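Local coordinates for pullulanase (Bacillus acidopullulyticus, PDB 2WAN), which hydrolyses the alpha-1,6 glucosidic linkages of pullulan and probably those at the branch points of starch, at residues I435-V440 / F775-E780; T484-Q489 / Q544-N549. One frame throughout, in Å; residues are numbered along the deposited sequence.

Contact 1 (I435-V440 / F775-E780); sequences IYEAHV and FMQGGE
Tyr436 carries its ring anti to the backbone N (chi1 -177°) and sets it over Gly778. Met776 holds CG between its own backbone N and carbonyl carbon (chi1 63°), and its sulfur comes up beside the same ring. Gly778 CA sits over one ring face, 3.6 Å from the Tyr436 ring centroid, in a CH-pi contact. Met776 SD lies at the ring edge, 3.9 Å from Tyr436 CD2, a Met-aromatic contact. A side chain on Gly778 would run into Glu437 O and the tyrosine ring. The Tyr436 hydroxyl is hydrogen-bonded to Glu781. With an alanine in place of Tyr436, Gly778 CA is likely to face a gap, and the methionine sulfur and Glu781 would each lose their partner on the ring.

The strands run parallel. Met776 N donates to Ile435 O (2.9 Å), and Glu437 N to Met776 O (3.0 Å). Gly778 N reaches Glu437 O at 2.7 Å, less straight at 132°. On the other sheet face, Phe775 CZ meets Glu437 CB at 3.5 Å, and Phe775 CD1 meets Ile435 CG2 at 3.7 Å. The Glu437 carboxylate is held by His735 N.

Strands 435-438 and 773-777 are the first and last of the eight-stranded barrel, so this pairing closes it. Helices 474-481 and 753-769 pack outside, against Tyr436 and Met776 respectively, while Phe775 meets Phe679 edge-to-face on the inner side.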
ATOM      1  N   ILE A 435       9.456 -15.722   1.133  1.00  8.75           N
ATOM      2  CA  ILE A 435       9.377 -14.634   2.101  1.00  8.77           C
ATOM      3  C   ILE A 435       8.768 -15.147   3.419  1.00  9.85           C
ATOM      4  O   ILE A 435       7.732 -15.795   3.421  1.00  8.68           O
ATOM      5  CB  ILE A 435       8.566 -13.445   1.520  1.00 11.08           C
ATOM      6  CG1 ILE A 435       9.263 -12.899   0.263  1.00  9.04           C
ATOM      7  CG2 ILE A 435       8.435 -12.329   2.556  1.00  9.22           C
ATOM      8  CD1 ILE A 435       8.423 -11.864  -0.527  1.00 10.14           C
ATOM      9  N   TYR A 436       9.414 -14.821   4.535  1.00  9.41           N
ATOM     10  CA  TYR A 436       9.023 -15.305   5.857  1.00  8.71           C
ATOM     11  C   TYR A 436       8.722 -14.104   6.750  1.00  9.24           C
ATOM     12  O   TYR A 436       9.632 -13.363   7.129  1.00  9.33           O
ATOM     13  CB  TYR A 436      10.195 -16.122   6.407  1.00  7.18           C
ATOM     14  CG  TYR A 436      10.036 -16.817   7.748  1.00  7.52           C
ATOM     15  CD1 TYR A 436      10.428 -16.189   8.926  1.00  7.75           C
ATOM     16  CD2 TYR A 436       9.581 -18.137   7.819  1.00  9.10           C
ATOM     17  CE1 TYR A 436      10.341 -16.837  10.164  1.00 10.54           C
ATOM     18  CE2 TYR A 436       9.488 -18.807   9.052  1.00  9.39           C
ATOM     19  CZ  TYR A 436       9.884 -18.162  10.209  1.00 11.57           C
ATOM     20  OH  TYR A 436       9.817 -18.832  11.414  1.00 11.68           O
ATOM     21  N   GLU A 437       7.444 -13.894   7.064  1.00 10.45           N
ATOM     22  CA  GLU A 437       7.028 -12.727   7.869  1.00  9.10           C
ATOM     23  C   GLU A 437       7.301 -12.932   9.362  1.00 11.17           C
ATOM     24  O   GLU A 437       6.912 -13.952   9.936  1.00 10.69           O
ATOM     25  CB  GLU A 437       5.539 -12.424   7.663  1.00 12.94           C
ATOM     26  CG  GLU A 437       5.070 -11.122   8.360  1.00 10.24           C
ATOM     27  CD  GLU A 437       3.564 -10.872   8.154  1.00 13.97           C
ATOM     28  OE1 GLU A 437       2.770 -11.841   8.169  1.00 12.17           O
ATOM     29  OE2 GLU A 437       3.174  -9.707   8.005  1.00 14.31           O
ATOM     30  N   ALA A 438       7.971 -11.976   9.998  1.00  9.17           N
ATOM     31  CA  ALA A 438       8.280 -12.097  11.430  1.00 10.13           C
ATOM     32  C   ALA A 438       8.259 -10.737  12.126  1.00 10.68           C
ATOM     33  O   ALA A 438       8.729  -9.747  11.575  1.00 12.41           O
ATOM     34  CB  ALA A 438       9.665 -12.763  11.626  1.00 10.56           C
ATOM     35  N   HIS A 439       7.712 -10.712  13.340  1.00 10.22           N
ATOM     36  CA  HIS A 439       7.771  -9.548  14.238  1.00  8.45           C
ATOM     37  C   HIS A 439       9.007  -9.662  15.130  1.00  9.24           C
ATOM     38  O   HIS A 439       9.293 -10.745  15.643  1.00  9.39           O
ATOM     39  CB  HIS A 439       6.480  -9.570  15.064  1.00 10.34           C
ATOM     40  CG  HIS A 439       6.271  -8.381  15.950  1.00 11.16           C
ATOM     41  ND1 HIS A 439       6.883  -8.249  17.186  1.00  9.38           N
ATOM     42  CD2 HIS A 439       5.455  -7.312  15.818  1.00 11.62           C
ATOM     43  CE1 HIS A 439       6.475  -7.127  17.753  1.00 13.84           C
ATOM     44  NE2 HIS A 439       5.603  -6.546  16.950  1.00 11.72           N
ATOM     45  N   VAL A 440       9.761  -8.567  15.294  1.00  7.67           N
ATOM     46  CA  VAL A 440      11.020  -8.633  16.068  1.00  8.80           C
ATOM     47  C   VAL A 440      10.819  -9.131  17.506  1.00  8.56           C
ATOM     48  O   VAL A 440      11.660  -9.901  18.022  1.00 11.74           O
ATOM     49  CB  VAL A 440      11.755  -7.265  16.064  1.00  8.78           C
ATOM     50  CG1 VAL A 440      13.009  -7.306  16.939  1.00 12.37           C
ATOM     51  CG2 VAL A 440      12.150  -6.874  14.607  1.00  9.90           C
ATOM     52  N   PHE A 775       4.962 -16.597  -0.084  1.00  9.65           N
ATOM     53  CA  PHE A 775       5.075 -15.859   1.178  1.00 10.38           C
ATOM     54  C   PHE A 775       4.445 -16.735   2.236  1.00  9.76           C
ATOM     55  O   PHE A 775       3.414 -17.398   1.967  1.00 10.17           O
ATOM     56  CB  PHE A 775       4.258 -14.549   1.050  1.00 10.29           C
ATOM     57  CG  PHE A 775       4.015 -13.823   2.361  1.00 10.72           C
ATOM     58  CD1 PHE A 775       4.782 -12.709   2.714  1.00 10.62           C
ATOM     59  CD2 PHE A 775       2.993 -14.226   3.219  1.00  9.90           C
ATOM     60  CE1 PHE A 775       4.527 -12.009   3.903  1.00 11.88           C
ATOM     61  CE2 PHE A 775       2.746 -13.550   4.408  1.00  9.53           C
ATOM     62  CZ  PHE A 775       3.529 -12.446   4.760  1.00 10.39           C
ATOM     63  N   MET A 776       5.039 -16.742   3.429  1.00 10.48           N
ATOM     64  CA  MET A 776       4.433 -17.461   4.566  1.00 11.36           C
ATOM     65  C   MET A 776       4.531 -16.625   5.834  1.00 11.94           C
ATOM     66  O   MET A 776       5.509 -15.874   6.033  1.00  9.78           O
ATOM     67  CB  MET A 776       5.103 -18.828   4.773  1.00 13.85           C
ATOM     68  CG  MET A 776       6.598 -18.756   5.137  1.00 12.03           C
ATOM     69  SD  MET A 776       7.400 -20.340   5.415  1.00 11.63           S
ATOM     70  CE  MET A 776       6.674 -20.822   6.989  1.00 15.86           C
ATOM     71  N   GLN A 777       3.516 -16.757   6.691  1.00  9.97           N
ATOM     72  CA  GLN A 777       3.590 -16.175   8.025  1.00  9.50           C
ATOM     73  C   GLN A 777       4.601 -16.981   8.842  1.00 10.42           C
ATOM     74  O   GLN A 777       4.482 -18.194   8.972  1.00  9.59           O
ATOM     75  CB  GLN A 777       2.231 -16.235   8.732  1.00 10.18           C
ATOM     76  CG  GLN A 777       2.278 -15.500  10.095  1.00 10.48           C
ATOM     77  CD  GLN A 777       0.994 -15.537  10.911  1.00 13.21           C
ATOM     78  OE1 GLN A 777       0.901 -14.826  11.912  1.00 13.87           O
ATOM     79  NE2 GLN A 777       0.014 -16.368  10.519  1.00 12.25           N
ATOM     80  N   GLY A 778       5.609 -16.305   9.385  1.00  9.01           N
ATOM     81  CA  GLY A 778       6.612 -16.995  10.199  1.00  8.33           C
ATOM     82  C   GLY A 778       5.958 -17.782  11.330  1.00 10.04           C
ATOM     83  O   GLY A 778       5.060 -17.302  11.999  1.00  9.12           O
ATOM     84  N   GLY A 779       6.395 -19.016  11.508  1.00  8.49           N
ATOM     85  CA  GLY A 779       5.869 -19.848  12.583  1.00 10.99           C
ATOM     86  C   GLY A 779       4.837 -20.835  12.103  1.00 11.07           C
ATOM     87  O   GLY A 779       4.503 -21.759  12.823  1.00  9.35           O
ATOM     88  N   GLU A 780       4.338 -20.679  10.879  1.00 10.15           N
ATOM     89  CA  GLU A 780       3.367 -21.673  10.378  1.00  9.59           C
ATOM     90  C   GLU A 780       3.995 -23.074  10.275  1.00 10.17           C
ATOM     91  O   GLU A 780       3.286 -24.086  10.397  1.00  9.72           O
ATOM     92  CB  GLU A 780       2.762 -21.248   9.028  1.00 12.44           C
ATOM     93  CG  GLU A 780       1.950 -19.941   9.026  1.00 11.72           C
ATOM     94  CD  GLU A 780       0.731 -19.946   9.943  1.00 14.30           C
ATOM     95  OE1 GLU A 780       0.865 -20.053  11.186  1.00 13.33           O
ATOM     96  OE2 GLU A 780      -0.370 -19.786   9.393  1.00 13.87           O
TER
HETATM   97  O   HOH W   1       5.092 -14.582  12.210  1.00 11.66           O

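Contact 2 (T484-Q489 / Q544-N549); sequences TTVQLQ and QRIGVN
Thr484 O, Val486 N, Val486 O and Leu488 N pair in turn with Gly547 N, Gly547 O, Asn549 N and Asn549 O, four backbone hydrogen bonds of 2.8 to 2.9 Å between parallel strands whose axes differ by 27°. The Leu488 bond is the least straight, at 147°.

On one face, Thr485 puts its methyl against the Asn549 amide, with CG2 3.5 Å from both ND2 and OD1 of Asn549. The Thr485 hydroxyl turns instead to Thr484 OG1 (2.8 Å). Gln487 OE1 and Asn549 ND2 both bond to Tyr649 OH, which ties these two side chains together inside the barrel.

This is a beta-alpha-beta unit of the TIM barrel of the alpha-amylase family. Helix 529-543 links the strands and ends in a Schellman motif, with Arg545 at positive phi.

The opposite face is apolar. Val486 CG2 meets Ile546 CG2 at 3.8 Å, and Leu488 CD1 meets Val548 CG1 at 3.8 Å. In Ile546, CG2 is the branch anti to the backbone N, while CG1 (chi1 -67°) sits beside that nitrogen. Leu541 packs on Val486, Ile546 and Val548, and Leu537 on Leu488. At the N-terminal end of the pair, a water lies within hydrogen-bonding distance of both Thr484 O and Arg545 O.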
ATOM      1  N   THR A 484      14.385 -17.441   1.993  1.00  9.09           N
ATOM      2  CA  THR A 484      15.408 -16.575   1.405  1.00 10.36           C
ATOM      3  C   THR A 484      15.397 -15.158   1.970  1.00  9.63           C
ATOM      4  O   THR A 484      16.379 -14.429   1.827  1.00 10.50           O
ATOM      5  CB  THR A 484      15.239 -16.421  -0.126  1.00  9.76           C
ATOM      6  OG1 THR A 484      14.050 -15.670  -0.406  1.00  9.78           O
ATOM      7  CG2 THR A 484      15.156 -17.787  -0.817  1.00 10.62           C
ATOM      8  N   THR A 485      14.269 -14.750   2.551  1.00 10.57           N
ATOM      9  CA  THR A 485      14.035 -13.346   2.841  1.00 10.14           C
ATOM     10  C   THR A 485      13.123 -13.242   4.053  1.00 10.45           C
ATOM     11  O   THR A 485      12.078 -13.900   4.106  1.00 10.70           O
ATOM     12  CB  THR A 485      13.364 -12.612   1.632  1.00 10.53           C
ATOM     13  OG1 THR A 485      14.022 -12.983   0.414  1.00 13.08           O
ATOM     14  CG2 THR A 485      13.433 -11.101   1.791  1.00 11.97           C
ATOM     15  N   VAL A 486      13.546 -12.447   5.042  1.00  8.26           N
ATOM     16  CA  VAL A 486      12.695 -12.150   6.208  1.00  8.20           C
ATOM     17  C   VAL A 486      11.967 -10.836   5.949  1.00  7.43           C
ATOM     18  O   VAL A 486      12.598  -9.822   5.642  1.00  9.32           O
ATOM     19  CB  VAL A 486      13.527 -12.069   7.519  1.00  8.20           C
ATOM     20  CG1 VAL A 486      12.665 -11.564   8.683  1.00  8.17           C
ATOM     21  CG2 VAL A 486      14.075 -13.436   7.870  1.00 10.39           C
ATOM     22  N   GLN A 487      10.638 -10.850   6.068  1.00  8.71           N
ATOM     23  CA  GLN A 487       9.884  -9.608   6.049  1.00  9.88           C
ATOM     24  C   GLN A 487       9.598  -9.214   7.491  1.00 11.15           C
ATOM     25  O   GLN A 487       8.861  -9.907   8.193  1.00 10.62           O
ATOM     26  CB  GLN A 487       8.583  -9.753   5.255  1.00 10.91           C
ATOM     27  CG  GLN A 487       7.650  -8.502   5.288  1.00 10.33           C
ATOM     28  CD  GLN A 487       6.320  -8.791   4.624  1.00 11.26           C
ATOM     29  OE1 GLN A 487       6.272  -9.169   3.456  1.00 10.92           O
ATOM     30  NE2 GLN A 487       5.234  -8.662   5.378  1.00 10.71           N
ATOM     31  N   LEU A 488      10.200  -8.110   7.936  1.00  9.95           N
ATOM     32  CA  LEU A 488      10.012  -7.659   9.322  1.00  8.62           C
ATOM     33  C   LEU A 488       8.751  -6.825   9.466  1.00 10.62           C
ATOM     34  O   LEU A 488       8.544  -5.895   8.681  1.00  9.11           O
ATOM     35  CB  LEU A 488      11.208  -6.800   9.769  1.00 10.55           C
ATOM     36  CG  LEU A 488      12.581  -7.461   9.852  1.00 12.51           C
ATOM     37  CD1 LEU A 488      13.615  -6.377  10.163  1.00 11.10           C
ATOM     38  CD2 LEU A 488      12.590  -8.549  10.909  1.00 11.16           C
ATOM     39  N   GLN A 489       7.924  -7.130  10.473  1.00 10.10           N
ATOM     40  CA  GLN A 489       6.801  -6.239  10.824  1.00 10.22           C
ATOM     41  C   GLN A 489       7.404  -4.879  11.220  1.00  9.77           C
ATOM     42  O   GLN A 489       8.612  -4.787  11.459  1.00  9.78           O
ATOM     43  CB  GLN A 489       5.911  -6.847  11.909  1.00 10.06           C
ATOM     44  CG  GLN A 489       5.048  -7.988  11.373  1.00 12.41           C
ATOM     45  CD  GLN A 489       3.877  -8.298  12.294  1.00 14.26           C
ATOM     46  OE1 GLN A 489       3.912  -9.275  13.024  1.00 15.26           O
ATOM     47  NE2 GLN A 489       2.849  -7.446  12.275  1.00 14.00           N
ATOM     48  N   GLN A 544      24.098 -14.881   6.164  1.00 12.16           N
ATOM     49  CA  GLN A 544      23.495 -16.207   5.945  1.00 14.11           C
ATOM     50  C   GLN A 544      22.725 -16.274   4.616  1.00 12.33           C
ATOM     51  O   GLN A 544      21.934 -17.199   4.392  1.00 14.29           O
ATOM     52  CB  GLN A 544      22.605 -16.612   7.151  1.00 16.46           C
ATOM     53  CG  GLN A 544      23.339 -16.600   8.521  1.00 25.89           C
ATOM     54  CD  GLN A 544      24.756 -17.186   8.486  1.00 31.64           C
ATOM     55  OE1 GLN A 544      25.706 -16.568   8.976  1.00 36.86           O
ATOM     56  NE2 GLN A 544      24.903 -18.364   7.898  1.00 31.57           N
ATOM     57  N   ARG A 545      22.973 -15.300   3.728  1.00 11.99           N
ATOM     58  CA  ARG A 545      22.307 -15.213   2.427  1.00 12.36           C
ATOM     59  C   ARG A 545      20.776 -15.103   2.569  1.00 13.09           C
ATOM     60  O   ARG A 545      19.991 -15.653   1.761  1.00 13.25           O
ATOM     61  CB  ARG A 545      22.740 -16.385   1.510  1.00 15.68           C
ATOM     62  CG  ARG A 545      24.269 -16.420   1.300  1.00 21.42           C
ATOM     63  CD  ARG A 545      24.775 -17.743   0.703  1.00 36.18           C
ATOM     64  NE  ARG A 545      24.419 -18.913   1.518  1.00 44.87           N
ATOM     65  CZ  ARG A 545      25.010 -19.268   2.662  1.00 45.71           C
ATOM     66  NH1 ARG A 545      26.011 -18.556   3.178  1.00 43.72           N
ATOM     67  NH2 ARG A 545      24.588 -20.350   3.299  1.00 43.77           N
ATOM     68  N   ILE A 546      20.358 -14.374   3.612  1.00 11.14           N
ATOM     69  CA  ILE A 546      18.940 -14.070   3.833  1.00  9.33           C
ATOM     70  C   ILE A 546      18.753 -12.554   3.715  1.00  9.95           C
ATOM     71  O   ILE A 546      19.465 -11.776   4.353  1.00  9.43           O
ATOM     72  CB  ILE A 546      18.444 -14.579   5.223  1.00 10.79           C
ATOM     73  CG1 ILE A 546      18.455 -16.112   5.248  1.00 11.06           C
ATOM     74  CG2 ILE A 546      17.000 -14.078   5.527  1.00  9.72           C
ATOM     75  CD1 ILE A 546      18.237 -16.694   6.680  1.00 12.59           C
ATOM     76  N   GLY A 547      17.785 -12.152   2.901  1.00  9.51           N
ATOM     77  CA  GLY A 547      17.455 -10.745   2.697  1.00  9.09           C
ATOM     78  C   GLY A 547      16.490 -10.210   3.729  1.00 10.96           C
ATOM     79  O   GLY A 547      15.881 -10.972   4.481  1.00 10.93           O
ATOM     80  N   VAL A 548      16.343  -8.886   3.747  1.00 10.21           N
ATOM     81  CA  VAL A 548      15.401  -8.226   4.669  1.00 10.28           C
ATOM     82  C   VAL A 548      14.478  -7.282   3.902  1.00 10.00           C
ATOM     83  O   VAL A 548      14.936  -6.316   3.272  1.00 10.53           O
ATOM     84  CB  VAL A 548      16.140  -7.401   5.743  1.00 12.73           C
ATOM     85  CG1 VAL A 548      15.124  -6.639   6.641  1.00 12.53           C
ATOM     86  CG2 VAL A 548      17.025  -8.306   6.590  1.00 11.87           C
ATOM     87  N   ASN A 549      13.177  -7.558   3.981  1.00  9.33           N
ATOM     88  CA  ASN A 549      12.150  -6.669   3.445  1.00  8.06           C
ATOM     89  C   ASN A 549      11.448  -5.970   4.607  1.00 11.54           C
ATOM     90  O   ASN A 549      10.983  -6.630   5.537  1.00 13.20           O
ATOM     91  CB  ASN A 549      11.099  -7.461   2.639  1.00  8.55           C
ATOM     92  CG  ASN A 549      11.659  -8.080   1.357  1.00 10.27           C
ATOM     93  OD1 ASN A 549      12.773  -7.772   0.936  1.00 11.25           O
ATOM     94  ND2 ASN A 549      10.880  -8.971   0.739  1.00 10.29           N
TER
HETATM   95  O   HOH W   2      18.410 -14.120  -0.251  1.00 19.18           O

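Contact 1 and contact 2 lie side by side in one barrel, their centres about 10 Å apart. Strand 435-438 joins them: it pairs with 773-777 on one edge and with 485-488 on the other. Across that second edge Tyr436 N lies 2.9 Å from Thr485 O, and Ala438 N 2.9 Å from Gln487 O, both probable hydrogen bonds. The order 773-777, 435-438, 485-488, 547-552 is thus continuous. Inside the barrel, Phe775 CE1 packs 3.4 Å from Gln487 OE1. Beyond the strands, His439 CB lies 3.3 Å from Gln489 OE1. In this family the active site lies at the C-terminal ends of the barrel strands, the end where His439 and Gln489 meet.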